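Local coordinates for protein tricorn protease (Thermoplasma acidophilum, PDB 1K32) that cuts peptides as a serine protease, probably shortening fragments released by the proteasome, with beta-propeller domains that probably gate the passage of substrate, at residues A[434-439]-A[477-482]; A[427-432]-A[481-486]; A[350-355]-A[382-387]; A[302-307]-A[340-345]; A[358-363]-A[375-380]. All coordinates share one frame; numbering follows the deposited sequence.

Contact 1 (A[434-439]-A[477-482])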
# COMPACT_ATOMS: atom_id res chain seq x y z
N PHE A 434 -29.81 -28.71 22.12
CA PHE A 434 -30.69 -28.91 20.97
C PHE A 434 -29.98 -29.52 19.76
O PHE A 434 -28.78 -29.34 19.55
CB PHE A 434 -31.32 -27.59 20.52
CG PHE A 434 -31.81 -26.72 21.64
CD1 PHE A 434 -31.02 -25.69 22.14
CD2 PHE A 434 -33.07 -26.93 22.20
CE1 PHE A 434 -31.49 -24.88 23.18
CE2 PHE A 434 -33.54 -26.11 23.23
CZ PHE A 434 -32.75 -25.09 23.72
N ILE A 435 -30.77 -30.24 18.96
CA ILE A 435 -30.28 -30.85 17.74
C ILE A 435 -31.28 -30.41 16.67
O ILE A 435 -32.46 -30.74 16.74
CB ILE A 435 -30.24 -32.40 17.86
CG1 ILE A 435 -29.36 -32.80 19.06
CG2 ILE A 435 -29.70 -33.02 16.57
CD1 ILE A 435 -29.27 -34.30 19.31
N ALA A 436 -30.80 -29.64 15.70
CA ALA A 436 -31.67 -29.18 14.62
C ALA A 436 -31.28 -29.98 13.39
O ALA A 436 -30.10 -30.19 13.12
CB ALA A 436 -31.46 -27.69 14.38
N TYR A 437 -32.28 -30.41 12.63
CA TYR A 437 -32.03 -31.21 11.44
C TYR A 437 -33.11 -31.07 10.37
O TYR A 437 -34.28 -30.81 10.68
CB TYR A 437 -31.90 -32.68 11.84
CG TYR A 437 -33.09 -33.19 12.64
CD1 TYR A 437 -34.15 -33.84 12.02
CD2 TYR A 437 -33.15 -33.00 14.02
CE1 TYR A 437 -35.25 -34.30 12.76
CE2 TYR A 437 -34.25 -33.45 14.78
CZ TYR A 437 -35.30 -34.09 14.14
OH TYR A 437 -36.40 -34.49 14.87
N GLY A 438 -32.69 -31.22 9.11
CA GLY A 438 -33.62 -31.16 7.99
C GLY A 438 -34.38 -32.48 7.94
O GLY A 438 -33.78 -33.56 7.85
N PHE A 439 -35.71 -32.39 7.99
CA PHE A 439 -36.54 -33.58 8.00
C PHE A 439 -37.31 -33.81 6.69
O PHE A 439 -38.27 -33.11 6.40
CB PHE A 439 -37.50 -33.51 9.20
CG PHE A 439 -38.33 -34.75 9.39
CD1 PHE A 439 -39.66 -34.78 9.01
CD2 PHE A 439 -37.76 -35.90 9.94
CE1 PHE A 439 -40.43 -35.94 9.17
CE2 PHE A 439 -38.51 -37.06 10.11
CZ PHE A 439 -39.85 -37.09 9.72
N PRO A 477 -29.17 -26.04 9.03
CA PRO A 477 -29.36 -25.35 10.31
C PRO A 477 -28.03 -25.09 11.04
O PRO A 477 -27.10 -25.90 10.99
CB PRO A 477 -30.26 -26.30 11.10
CG PRO A 477 -29.86 -27.68 10.55
CD PRO A 477 -29.78 -27.39 9.04
N ALA A 478 -27.94 -23.97 11.73
CA ALA A 478 -26.75 -23.63 12.49
C ALA A 478 -27.11 -22.70 13.64
O ALA A 478 -27.74 -21.66 13.42
CB ALA A 478 -25.71 -22.95 11.57
N PHE A 479 -26.77 -23.10 14.87
CA PHE A 479 -27.05 -22.28 16.05
C PHE A 479 -25.92 -21.28 16.23
O PHE A 479 -24.81 -21.52 15.78
CB PHE A 479 -27.12 -23.13 17.33
CG PHE A 479 -28.28 -24.07 17.39
CD1 PHE A 479 -28.13 -25.40 17.03
CD2 PHE A 479 -29.53 -23.62 17.79
CE1 PHE A 479 -29.21 -26.28 17.07
CE2 PHE A 479 -30.61 -24.48 17.84
CZ PHE A 479 -30.46 -25.82 17.47
N ASP A 480 -26.19 -20.15 16.86
CA ASP A 480 -25.13 -19.18 17.12
C ASP A 480 -24.39 -19.67 18.37
O ASP A 480 -24.89 -20.54 19.09
CB ASP A 480 -25.69 -17.76 17.33
CG ASP A 480 -26.81 -17.69 18.35
OD1 ASP A 480 -27.40 -16.60 18.51
OD2 ASP A 480 -27.11 -18.71 19.01
N ALA A 481 -23.21 -19.13 18.62
CA ALA A 481 -22.40 -19.55 19.75
C ALA A 481 -23.12 -19.57 21.11
O ALA A 481 -22.93 -20.49 21.90
CB ALA A 481 -21.16 -18.66 19.85
N ASP A 482 -23.96 -18.58 21.37
CA ASP A 482 -24.67 -18.50 22.64
C ASP A 482 -25.90 -19.39 22.71
O ASP A 482 -26.63 -19.35 23.69
CB ASP A 482 -25.08 -17.05 22.92
CG ASP A 482 -23.88 -16.15 23.22
OD1 ASP A 482 -24.10 -14.93 23.41
OD2 ASP A 482 -22.74 -16.66 23.27
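The carbonyl oxygen of Ala436 is approached by the ring of Pro477, whose CG lies 3.6 Å from Ala436 O, while the same oxygen pairs with the backbone of Thr427 inside its own sheet. The two strands, 434-439 and 477-479, belong to different sheets; their axes pass 7.0 Å apart at 164°, nearly antiparallel, too far for backbone pairing. Side chains bridge the gap. Pro477 adds a second touch, its CB lying 3.8 Å from Ala436 CB.

Phe479 does the longer reaching. With CG anti to the carbonyl carbon (chi1 -67°), its ring extends toward strand 434-439 and delivers CZ to two neighbours at once: Phe434 CB at 3.6 Å and Ala436 CB at 3.7 Å. The Phe434 methylene and the Ala436 methyl both meet the ring obliquely. Phe434 offers chiefly its CB here, because its ring swings off to an edge-to-face contact with Tyr540. Thr427 and Leu486 add to the apolar surroundings of Phe479.

This is the face-to-face packing of consecutive blades in a beta-propeller, the second strand of one blade meeting the first strand of the next. All five touching residues are buried and the joint covers 237 Å² in total. Such chemistry implies adhesion through dispersion and exclusion of water, while the backbone of strand 434-439 pairs with strands 426-428 and 451-458 of its own blade.

Contact 2 (A[427-432]-A[481-486])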
# COMPACT_ATOMS: atom_id res chain seq x y z
N THR A 427 -27.24 -30.39 13.10
CA THR A 427 -26.26 -29.60 13.84
C THR A 427 -26.59 -29.69 15.34
O THR A 427 -27.72 -29.96 15.71
CB THR A 427 -26.27 -28.12 13.37
OG1 THR A 427 -25.10 -27.46 13.85
CG2 THR A 427 -27.51 -27.37 13.88
N ILE A 428 -25.59 -29.45 16.18
CA ILE A 428 -25.79 -29.52 17.63
C ILE A 428 -25.44 -28.20 18.27
O ILE A 428 -24.35 -27.67 18.01
CB ILE A 428 -24.88 -30.59 18.26
CG1 ILE A 428 -24.95 -31.88 17.46
CG2 ILE A 428 -25.29 -30.83 19.72
CD1 ILE A 428 -23.96 -32.92 17.89
N SER A 429 -26.33 -27.67 19.11
CA SER A 429 -26.08 -26.40 19.80
C SER A 429 -24.83 -26.50 20.67
O SER A 429 -24.49 -27.58 21.16
CB SER A 429 -27.29 -25.99 20.66
OG SER A 429 -27.63 -26.98 21.63
N ASP A 430 -24.14 -25.37 20.87
CA ASP A 430 -22.92 -25.37 21.67
C ASP A 430 -23.10 -25.82 23.12
O ASP A 430 -22.17 -26.34 23.71
CB ASP A 430 -22.26 -23.99 21.66
CG ASP A 430 -21.53 -23.70 20.36
OD1 ASP A 430 -20.64 -22.83 20.38
OD2 ASP A 430 -21.85 -24.33 19.33
N ASN A 431 -24.29 -25.60 23.69
CA ASN A 431 -24.54 -26.02 25.06
C ASN A 431 -25.07 -27.46 25.09
O ASN A 431 -25.53 -27.94 26.12
CB ASN A 431 -25.53 -25.07 25.75
CG ASN A 431 -26.89 -25.04 25.08
OD1 ASN A 431 -27.22 -25.93 24.30
ND2 ASN A 431 -27.68 -24.03 25.40
N SER A 432 -24.99 -28.13 23.94
CA SER A 432 -25.42 -29.53 23.80
C SER A 432 -26.88 -29.82 24.12
O SER A 432 -27.26 -30.97 24.34
CB SER A 432 -24.53 -30.43 24.67
OG SER A 432 -23.16 -30.25 24.34
N ALA A 481 -23.21 -19.13 18.62
CA ALA A 481 -22.40 -19.55 19.75
C ALA A 481 -23.12 -19.57 21.11
O ALA A 481 -22.93 -20.49 21.90
CB ALA A 481 -21.16 -18.66 19.85
N ASP A 482 -23.96 -18.58 21.37
CA ASP A 482 -24.67 -18.50 22.64
C ASP A 482 -25.90 -19.39 22.71
O ASP A 482 -26.63 -19.35 23.69
CB ASP A 482 -25.08 -17.05 22.92
CG ASP A 482 -23.88 -16.15 23.22
OD1 ASP A 482 -24.10 -14.93 23.41
OD2 ASP A 482 -22.74 -16.66 23.27
N SER A 483 -26.15 -20.18 21.67
CA SER A 483 -27.32 -21.06 21.66
C SER A 483 -28.62 -20.28 21.89
O SER A 483 -29.50 -20.73 22.64
CB SER A 483 -27.18 -22.14 22.74
OG SER A 483 -26.07 -23.00 22.49
N LYS A 484 -28.77 -19.11 21.26
CA LYS A 484 -29.98 -18.31 21.44
C LYS A 484 -30.81 -18.14 20.17
O LYS A 484 -31.99 -17.80 20.24
CB LYS A 484 -29.62 -16.93 22.01
CG LYS A 484 -29.10 -16.99 23.45
CD LYS A 484 -29.07 -15.62 24.10
CE LYS A 484 -28.40 -15.66 25.48
NZ LYS A 484 -29.03 -16.66 26.39
N ASN A 485 -30.19 -18.39 19.03
CA ASN A 485 -30.88 -18.27 17.75
C ASN A 485 -30.50 -19.42 16.83
O ASN A 485 -29.37 -19.90 16.86
CB ASN A 485 -30.52 -16.94 17.07
CG ASN A 485 -30.92 -15.73 17.90
OD1 ASN A 485 -30.15 -15.23 18.71
ND2 ASN A 485 -32.15 -15.28 17.71
N LEU A 486 -31.45 -19.87 16.02
CA LEU A 486 -31.20 -20.94 15.07
C LEU A 486 -31.26 -20.30 13.69
O LEU A 486 -32.27 -19.71 13.32
CB LEU A 486 -32.25 -22.04 15.17
CG LEU A 486 -32.15 -23.19 14.15
CD1 LEU A 486 -30.84 -23.96 14.36
CD2 LEU A 486 -33.35 -24.14 14.32
O HOH W 1 -25.05 -23.20 19.63
O HOH W 2 -20.10 -21.40 22.53
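Ser483 OG and the backbone of the type I turn from Ser429 to Ser432 carry the direct polar link: Asn431 N donates to Ser483 OG over 3.4 Å, a weak bond at 147°. Water supplies the rest. One molecule accepts from Asp430 N at 2.7 Å and also bonds Ser483 OG at 3.0 Å; another donates to Asp430 OD1 at 2.6 Å and to Ala481 O. The same carboxylate oxygen, Asp430 OD1, forms salt bridges with Arg619 and Arg388, so it is gripped by two positive charges as well as by solvent.

The segments contain the hairpin turns that join the first and second strands of two successive propeller blades, 426-428 to 434-441 and 474-479 to 485-490, which places the contact at one end of the blade interface.

Within the first turn, Ser429 OG donates to Asn431 OD1 at 2.9 Å, the donor tilted 27° from the carbonyl plane, and also pairs with Phe434 N. Asn431 CG sits between its backbone N and carbonyl carbon (chi1 62°), which folds the amide back toward that serine.

Van der Waals contacts accompany the polar ones: Asn431 ND2 presses on Ser483 CB at 3.3 Å, and Asp430 CB lies 3.6 Å from Ala481 O.

Contact 3 (A[350-355]-A[382-387])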
# COMPACT_ATOMS: atom_id res chain seq x y z
N ALA A 350 -13.96 -39.43 17.57
CA ALA A 350 -14.97 -40.46 17.44
C ALA A 350 -14.92 -40.92 15.98
O ALA A 350 -14.55 -40.15 15.09
CB ALA A 350 -16.35 -39.89 17.77
N PHE A 351 -15.28 -42.17 15.73
CA PHE A 351 -15.25 -42.69 14.37
C PHE A 351 -16.29 -43.77 14.13
O PHE A 351 -16.79 -44.38 15.07
CB PHE A 351 -13.85 -43.24 14.04
CG PHE A 351 -13.41 -44.38 14.93
CD1 PHE A 351 -13.90 -45.67 14.73
CD2 PHE A 351 -12.52 -44.16 15.98
CE1 PHE A 351 -13.51 -46.73 15.56
CE2 PHE A 351 -12.12 -45.21 16.81
CZ PHE A 351 -12.61 -46.50 16.60
N ILE A 352 -16.62 -43.97 12.87
CA ILE A 352 -17.55 -45.01 12.49
C ILE A 352 -16.69 -46.10 11.85
O ILE A 352 -15.87 -45.83 10.96
CB ILE A 352 -18.59 -44.51 11.48
CG1 ILE A 352 -19.43 -43.39 12.10
CG2 ILE A 352 -19.49 -45.67 11.05
CD1 ILE A 352 -20.16 -43.78 13.36
N HIS A 353 -16.86 -47.31 12.36
CA HIS A 353 -16.14 -48.48 11.88
C HIS A 353 -17.17 -49.41 11.24
O HIS A 353 -18.17 -49.78 11.87
CB HIS A 353 -15.44 -49.19 13.05
CG HIS A 353 -14.63 -50.38 12.64
ND1 HIS A 353 -15.08 -51.67 12.79
CD2 HIS A 353 -13.43 -50.46 12.02
CE1 HIS A 353 -14.19 -52.50 12.28
NE2 HIS A 353 -13.18 -51.80 11.80
N GLY A 354 -16.93 -49.77 9.98
CA GLY A 354 -17.84 -50.63 9.27
C GLY A 354 -17.27 -52.02 9.06
O GLY A 354 -16.08 -52.19 8.79
N THR A 355 -18.14 -53.01 9.21
CA THR A 355 -17.78 -54.41 9.05
C THR A 355 -18.88 -55.02 8.19
O THR A 355 -19.83 -54.35 7.80
CB THR A 355 -17.75 -55.16 10.39
OG1 THR A 355 -19.07 -55.17 10.97
CG2 THR A 355 -16.81 -54.48 11.37
N PHE A 382 -24.42 -42.76 7.32
CA PHE A 382 -23.97 -41.84 6.26
C PHE A 382 -23.63 -40.45 6.76
O PHE A 382 -23.27 -39.58 5.96
CB PHE A 382 -25.01 -41.77 5.14
CG PHE A 382 -25.03 -42.99 4.28
CD1 PHE A 382 -25.74 -44.12 4.66
CD2 PHE A 382 -24.26 -43.04 3.12
CE1 PHE A 382 -25.69 -45.29 3.90
CE2 PHE A 382 -24.19 -44.20 2.36
CZ PHE A 382 -24.92 -45.33 2.76
N ALA A 383 -23.74 -40.24 8.06
CA ALA A 383 -23.43 -38.95 8.67
C ALA A 383 -23.20 -39.12 10.17
O ALA A 383 -23.89 -39.90 10.83
CB ALA A 383 -24.58 -37.94 8.43
N MET A 384 -22.23 -38.39 10.70
CA MET A 384 -21.93 -38.47 12.12
C MET A 384 -21.33 -37.16 12.64
O MET A 384 -20.51 -36.54 11.98
CB MET A 384 -20.98 -39.63 12.41
CG MET A 384 -20.77 -39.91 13.88
SD MET A 384 -19.36 -39.02 14.52
CE MET A 384 -18.05 -40.21 14.25
N GLY A 385 -21.78 -36.75 13.82
CA GLY A 385 -21.29 -35.53 14.42
C GLY A 385 -21.20 -35.74 15.92
O GLY A 385 -21.85 -36.64 16.46
N VAL A 386 -20.40 -34.92 16.59
CA VAL A 386 -20.24 -35.04 18.04
C VAL A 386 -20.52 -33.70 18.69
O VAL A 386 -20.14 -32.66 18.16
CB VAL A 386 -18.81 -35.48 18.41
CG1 VAL A 386 -18.68 -35.64 19.91
CG2 VAL A 386 -18.46 -36.79 17.69
N ASP A 387 -21.19 -33.72 19.84
CA ASP A 387 -21.47 -32.46 20.51
C ASP A 387 -20.15 -31.87 20.98
O ASP A 387 -19.16 -32.60 21.14
CB ASP A 387 -22.42 -32.66 21.70
CG ASP A 387 -21.72 -33.17 22.93
OD1 ASP A 387 -21.45 -32.36 23.85
OD2 ASP A 387 -21.43 -34.38 22.98
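Strands 350-355 and 382-386 face each other at 157° with their axes 8.2 Å apart, a separation that fits sheets packed face to face, and Ala350 lies across from Val386 as Ile352 does from Met384. Met384 contributes more buried surface than any other residue here. Its CG stands anti to the backbone N (chi1 -172°), and bends at the next two torsions, both near -90°, curl the thioether so that the terminal methyl settles over the backbone of the other strand. There Met384 CE lies 3.6 Å from Ala350 O and 3.7 Å from Phe351 N, and it also meets the Ala350 methyl, CE to CB being 3.9 Å.

Ile352 runs alongside the base of the same side chain, the two passing each other in opposite senses; Ile352 CD1 is 4.0 Å from Met384 CG. Farther along, the CG2 branch of Val386 touches Ala350 CB at 3.8 Å, so the small alanine receives both a methionine methyl and a valine methyl.

The strands are the second of one propeller blade and the first of the next. Asp359 and Leu361 border Ile352, and the carbonyl of Met384 is satisfied by Arg342 NE, a polar tie between the same two blades. Between the two strands themselves the side-chain contacts are all apolar, which implies cohesion through close methyl and methylene fit, with the flexible thioether shaping itself to the relief of the neighbouring sheet.

Contact 4 (A[302-307]-A[340-345])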
# COMPACT_ATOMS: atom_id res chain seq x y z
N ASP A 302 -13.28 -37.76 3.76
CA ASP A 302 -13.46 -37.09 5.04
C ASP A 302 -12.20 -36.47 5.68
O ASP A 302 -11.41 -37.18 6.29
CB ASP A 302 -14.05 -38.13 6.00
CG ASP A 302 -14.68 -37.52 7.23
OD1 ASP A 302 -14.97 -38.27 8.18
OD2 ASP A 302 -14.89 -36.29 7.23
N PHE A 303 -12.00 -35.16 5.51
CA PHE A 303 -10.87 -34.48 6.14
C PHE A 303 -11.50 -33.57 7.20
O PHE A 303 -12.51 -32.94 6.93
CB PHE A 303 -10.07 -33.67 5.12
CG PHE A 303 -10.84 -32.56 4.46
CD1 PHE A 303 -10.90 -31.30 5.03
CD2 PHE A 303 -11.51 -32.79 3.26
CE1 PHE A 303 -11.61 -30.28 4.42
CE2 PHE A 303 -12.22 -31.77 2.64
CZ PHE A 303 -12.28 -30.51 3.22
N SER A 304 -10.93 -33.52 8.39
CA SER A 304 -11.54 -32.71 9.45
C SER A 304 -10.54 -32.07 10.43
O SER A 304 -9.49 -32.63 10.72
CB SER A 304 -12.52 -33.60 10.22
OG SER A 304 -13.53 -32.85 10.86
N PRO A 305 -10.87 -30.88 10.96
CA PRO A 305 -9.96 -30.22 11.90
C PRO A 305 -10.11 -30.73 13.33
O PRO A 305 -11.21 -31.03 13.78
CB PRO A 305 -10.36 -28.76 11.78
CG PRO A 305 -11.83 -28.85 11.56
CD PRO A 305 -11.95 -29.97 10.55
N LEU A 306 -8.98 -30.83 14.02
CA LEU A 306 -8.95 -31.27 15.41
C LEU A 306 -8.31 -30.15 16.23
O LEU A 306 -7.81 -29.18 15.66
CB LEU A 306 -8.09 -32.54 15.56
CG LEU A 306 -8.48 -33.77 14.73
CD1 LEU A 306 -7.47 -34.88 14.98
CD2 LEU A 306 -9.89 -34.22 15.09
N ASP A 307 -8.34 -30.29 17.55
CA ASP A 307 -7.76 -29.29 18.43
C ASP A 307 -6.24 -29.29 18.28
O ASP A 307 -5.65 -30.21 17.71
CB ASP A 307 -8.12 -29.58 19.89
CG ASP A 307 -9.62 -29.53 20.15
OD1 ASP A 307 -10.03 -29.76 21.31
OD2 ASP A 307 -10.39 -29.25 19.21
N TYR A 340 -15.95 -42.67 9.00
CA TYR A 340 -15.91 -41.26 9.38
C TYR A 340 -15.12 -41.08 10.66
O TYR A 340 -14.97 -42.02 11.45
CB TYR A 340 -17.33 -40.69 9.59
CG TYR A 340 -18.29 -40.96 8.45
CD1 TYR A 340 -19.12 -42.08 8.47
CD2 TYR A 340 -18.34 -40.11 7.33
CE1 TYR A 340 -19.97 -42.35 7.41
CE2 TYR A 340 -19.19 -40.39 6.27
CZ TYR A 340 -20.00 -41.51 6.32
OH TYR A 340 -20.85 -41.80 5.28
N VAL A 341 -14.60 -39.87 10.85
CA VAL A 341 -13.81 -39.50 12.01
C VAL A 341 -14.15 -38.05 12.35
O VAL A 341 -14.18 -37.18 11.47
CB VAL A 341 -12.30 -39.65 11.73
CG1 VAL A 341 -11.49 -39.26 12.96
CG2 VAL A 341 -11.97 -41.08 11.35
N ARG A 342 -14.42 -37.79 13.62
CA ARG A 342 -14.80 -36.46 14.07
C ARG A 342 -14.18 -36.14 15.42
O ARG A 342 -13.97 -37.02 16.25
CB ARG A 342 -16.33 -36.39 14.18
CG ARG A 342 -16.96 -35.13 13.65
CD ARG A 342 -16.74 -34.98 12.14
NE ARG A 342 -17.63 -35.80 11.33
CZ ARG A 342 -17.42 -36.07 10.05
NH1 ARG A 342 -18.27 -36.82 9.36
NH2 ARG A 342 -16.33 -35.60 9.45
N ARG A 343 -13.88 -34.86 15.64
CA ARG A 343 -13.31 -34.40 16.90
C ARG A 343 -14.25 -34.82 18.04
O ARG A 343 -15.46 -34.59 17.97
CB ARG A 343 -13.17 -32.87 16.84
CG ARG A 343 -13.40 -32.12 18.16
CD ARG A 343 -12.27 -32.33 19.14
NE ARG A 343 -12.18 -31.25 20.12
CZ ARG A 343 -13.10 -30.97 21.04
NH1 ARG A 343 -12.90 -29.96 21.88
NH2 ARG A 343 -14.21 -31.68 21.13
N GLY A 344 -13.69 -35.45 19.07
CA GLY A 344 -14.50 -35.90 20.19
C GLY A 344 -14.07 -35.31 21.52
O GLY A 344 -14.75 -35.47 22.53
N GLY A 345 -12.93 -34.63 21.53
CA GLY A 345 -12.42 -34.03 22.74
C GLY A 345 -11.04 -33.44 22.52
O GLY A 345 -10.58 -33.33 21.39
O HOH W 3 -8.87 -33.11 19.01
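Two innermost strands of successive propeller blades, 302-305 and 340-343, run side by side 8° from parallel with axes 7.1 Å apart, and charged side chains from Asp302 and Asp307 bridge the segments at either end. Asp302 uses both oxygens. Its OD1 accepts from Val341 N at 3.1 Å, an almost straight bond (159°) that approaches the oxygen nearly head-on, in line with its C-O bond. Its OD2 takes Arg342 NH2 at 2.7 Å through the syn lone pair, in a salt bridge whose carboxylate and guanidinium planes stand 64° apart. Arg342 leaves its backbone pointing away from strand 302-305; bends at chi2 and chi3 turn the guanidinium back to Asp302.

At the other end Arg343 NH1 reaches Asp307 OD1 at 2.9 Å. Arg343 NE gives weak bonds to both oxygens, 2.8 Å to Asp307 OD2, so one carboxylate receives two nitrogens of the guanidinium. A water accepting from Asp307 N and donating to Gly345 O at 2.9 Å adds a further bridge. Between these polar ends Leu306 CD2 packs on Arg343 CA at 3.9 Å.

Asp302 OD2 has a second cation, Arg614 of strand 612-615, which also stacks by cation-pi on Phe303 and thus brings in the last blade of the ring. Strands 311-315 and 348-355 flank the pair: Val341 rests on Ala312, Val314, Val349 and Phe351, and Leu306 on Ala312 and Val349.

Contact 5 (A[358-363]-A[375-380])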
# COMPACT_ATOMS: atom_id res chain seq x y z
N GLY A 358 -22.31 -54.36 9.74
CA GLY A 358 -22.91 -53.03 9.76
C GLY A 358 -21.93 -52.00 10.25
O GLY A 358 -20.73 -52.25 10.26
N ASP A 359 -22.42 -50.83 10.66
CA ASP A 359 -21.53 -49.77 11.12
C ASP A 359 -21.62 -49.60 12.62
O ASP A 359 -22.69 -49.73 13.21
CB ASP A 359 -21.88 -48.46 10.40
CG ASP A 359 -21.45 -48.45 8.93
OD1 ASP A 359 -22.03 -47.66 8.16
OD2 ASP A 359 -20.54 -49.21 8.54
N PHE A 360 -20.48 -49.31 13.24
CA PHE A 360 -20.41 -49.15 14.69
C PHE A 360 -19.67 -47.88 15.07
O PHE A 360 -18.88 -47.35 14.29
CB PHE A 360 -19.71 -50.37 15.32
CG PHE A 360 -20.35 -51.69 14.97
CD1 PHE A 360 -20.09 -52.30 13.74
CD2 PHE A 360 -21.24 -52.30 15.85
CE1 PHE A 360 -20.72 -53.50 13.38
CE2 PHE A 360 -21.87 -53.50 15.50
CZ PHE A 360 -21.61 -54.10 14.27
N LEU A 361 -19.93 -47.38 16.27
CA LEU A 361 -19.27 -46.18 16.77
C LEU A 361 -18.09 -46.58 17.66
O LEU A 361 -18.13 -47.58 18.38
CB LEU A 361 -20.26 -45.32 17.56
CG LEU A 361 -19.90 -43.89 18.03
CD1 LEU A 361 -18.88 -43.93 19.15
CD2 LEU A 361 -19.38 -43.09 16.85
N GLY A 362 -17.04 -45.78 17.58
CA GLY A 362 -15.86 -46.03 18.37
C GLY A 362 -15.24 -44.71 18.78
O GLY A 362 -15.59 -43.66 18.24
N ILE A 363 -14.35 -44.77 19.75
CA ILE A 363 -13.67 -43.58 20.23
C ILE A 363 -12.20 -43.92 20.34
O ILE A 363 -11.83 -45.05 20.68
CB ILE A 363 -14.20 -43.13 21.61
CG1 ILE A 363 -15.69 -42.78 21.51
CG2 ILE A 363 -13.42 -41.91 22.09
CD1 ILE A 363 -16.29 -42.28 22.81
N GLU A 375 -20.54 -51.96 20.77
CA GLU A 375 -21.11 -53.07 20.02
C GLU A 375 -22.45 -52.81 19.34
O GLU A 375 -22.93 -53.65 18.58
CB GLU A 375 -21.25 -54.29 20.93
CG GLU A 375 -22.29 -54.12 22.03
CD GLU A 375 -21.85 -53.13 23.09
OE1 GLU A 375 -22.69 -52.77 23.95
OE2 GLU A 375 -20.67 -52.72 23.07
N GLU A 376 -23.06 -51.66 19.60
CA GLU A 376 -24.34 -51.34 18.99
C GLU A 376 -24.24 -51.17 17.47
O GLU A 376 -23.49 -50.32 16.98
CB GLU A 376 -24.92 -50.07 19.61
CG GLU A 376 -25.22 -50.20 21.09
CD GLU A 376 -26.44 -51.06 21.37
OE1 GLU A 376 -26.63 -51.45 22.54
OE2 GLU A 376 -27.21 -51.32 20.42
N ASN A 377 -24.99 -51.98 16.74
CA ASN A 377 -25.00 -51.92 15.29
C ASN A 377 -25.90 -50.74 14.93
O ASN A 377 -27.09 -50.74 15.23
CB ASN A 377 -25.56 -53.23 14.71
CG ASN A 377 -25.43 -53.32 13.19
OD1 ASN A 377 -25.48 -54.40 12.62
ND2 ASN A 377 -25.29 -52.18 12.54
N LEU A 378 -25.32 -49.73 14.28
CA LEU A 378 -26.07 -48.53 13.92
C LEU A 378 -26.65 -48.58 12.51
O LEU A 378 -27.23 -47.60 12.04
CB LEU A 378 -25.16 -47.30 14.04
CG LEU A 378 -24.34 -47.18 15.33
CD1 LEU A 378 -23.42 -45.99 15.24
CD2 LEU A 378 -25.27 -47.05 16.53
N GLY A 379 -26.48 -49.72 11.84
CA GLY A 379 -26.97 -49.87 10.49
C GLY A 379 -25.92 -49.33 9.53
O GLY A 379 -24.72 -49.41 9.81
N ASN A 380 -26.36 -48.80 8.40
CA ASN A 380 -25.43 -48.23 7.43
C ASN A 380 -25.48 -46.71 7.64
O ASN A 380 -26.42 -46.03 7.22
CB ASN A 380 -25.83 -48.62 5.99
CG ASN A 380 -25.90 -50.14 5.78
OD1 ASN A 380 -25.05 -50.88 6.26
ND2 ASN A 380 -26.92 -50.58 5.06
O HOH W 4 -21.87 -48.69 18.03
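Asp359 is held to the facing loop by two backbone bonds. Leu378 N donates to Asp359 O at 2.8 Å, nearly straight at 166°, and Asp359 N returns a bond of 2.8 Å to Gly379 O, more bent at 137°. A third link runs through water, which accepts from Leu361 N and donates to Glu376 O. The nearest CA pairs run from Gly358-Gly379 to Phe360-Asn377, but segment 375-380 is no regular strand.

The ring of Phe360 turns its CD2-CE2 side to the loop backbone. Glu375 O lies at its edge, in the ring plane, 3.3 Å from Phe360 CE2, while Glu376 O comes within 3.2 Å of Phe360 CD2 at an oblique angle. Asn377 CB lies 3.8 Å from Phe360 CE2. Farther along, Leu378 CD1 packs on Leu361 CB at 4.0 Å, and Leu378 continues onto Met403 and Val405 of strand 401-406.

The next shell fixes the Asp359 carboxylate: OD2 forms a salt bridge with Arg339, whereas OD1 accepts from Val381 N and forms a salt bridge with Arg972. Asn380 ND2 reaches Asp398 and Asp673. Asp673 sits on helix 656-674 and Arg972 much later in the chain, so these polar ends tie the strand and the loop to distant parts of the sequence.

Leading from outermost strand 371-373 to innermost strand 381-386, segment 375-380 is the inter-blade crossover of a beta-propeller, here fastened across the start of the third strand of the blade it leaves.

Overall arrangement
All five contacts lie in one beta-propeller, in the chain order 4, 3, 2, 1, with contact 5 nested inside the loop closed by contact 3. Contact 4 joins the sheets begun by strands 300-305 and 338-343; contacts 3 and 5 bind the latter sheet to the 381-386 strand and the loop before it. Contacts 1 and 2, centres 6 Å apart, share the interface between the sheets of 426-466 and 474-551. The centres of contacts 3 and 4 are about 10 Å apart, and strand pairing joins them. Contact 2 reaches contact 3 through Ser432 and Asp387. Together they show successive blades fastened by apolar faces, with polar links at turns and inner strands.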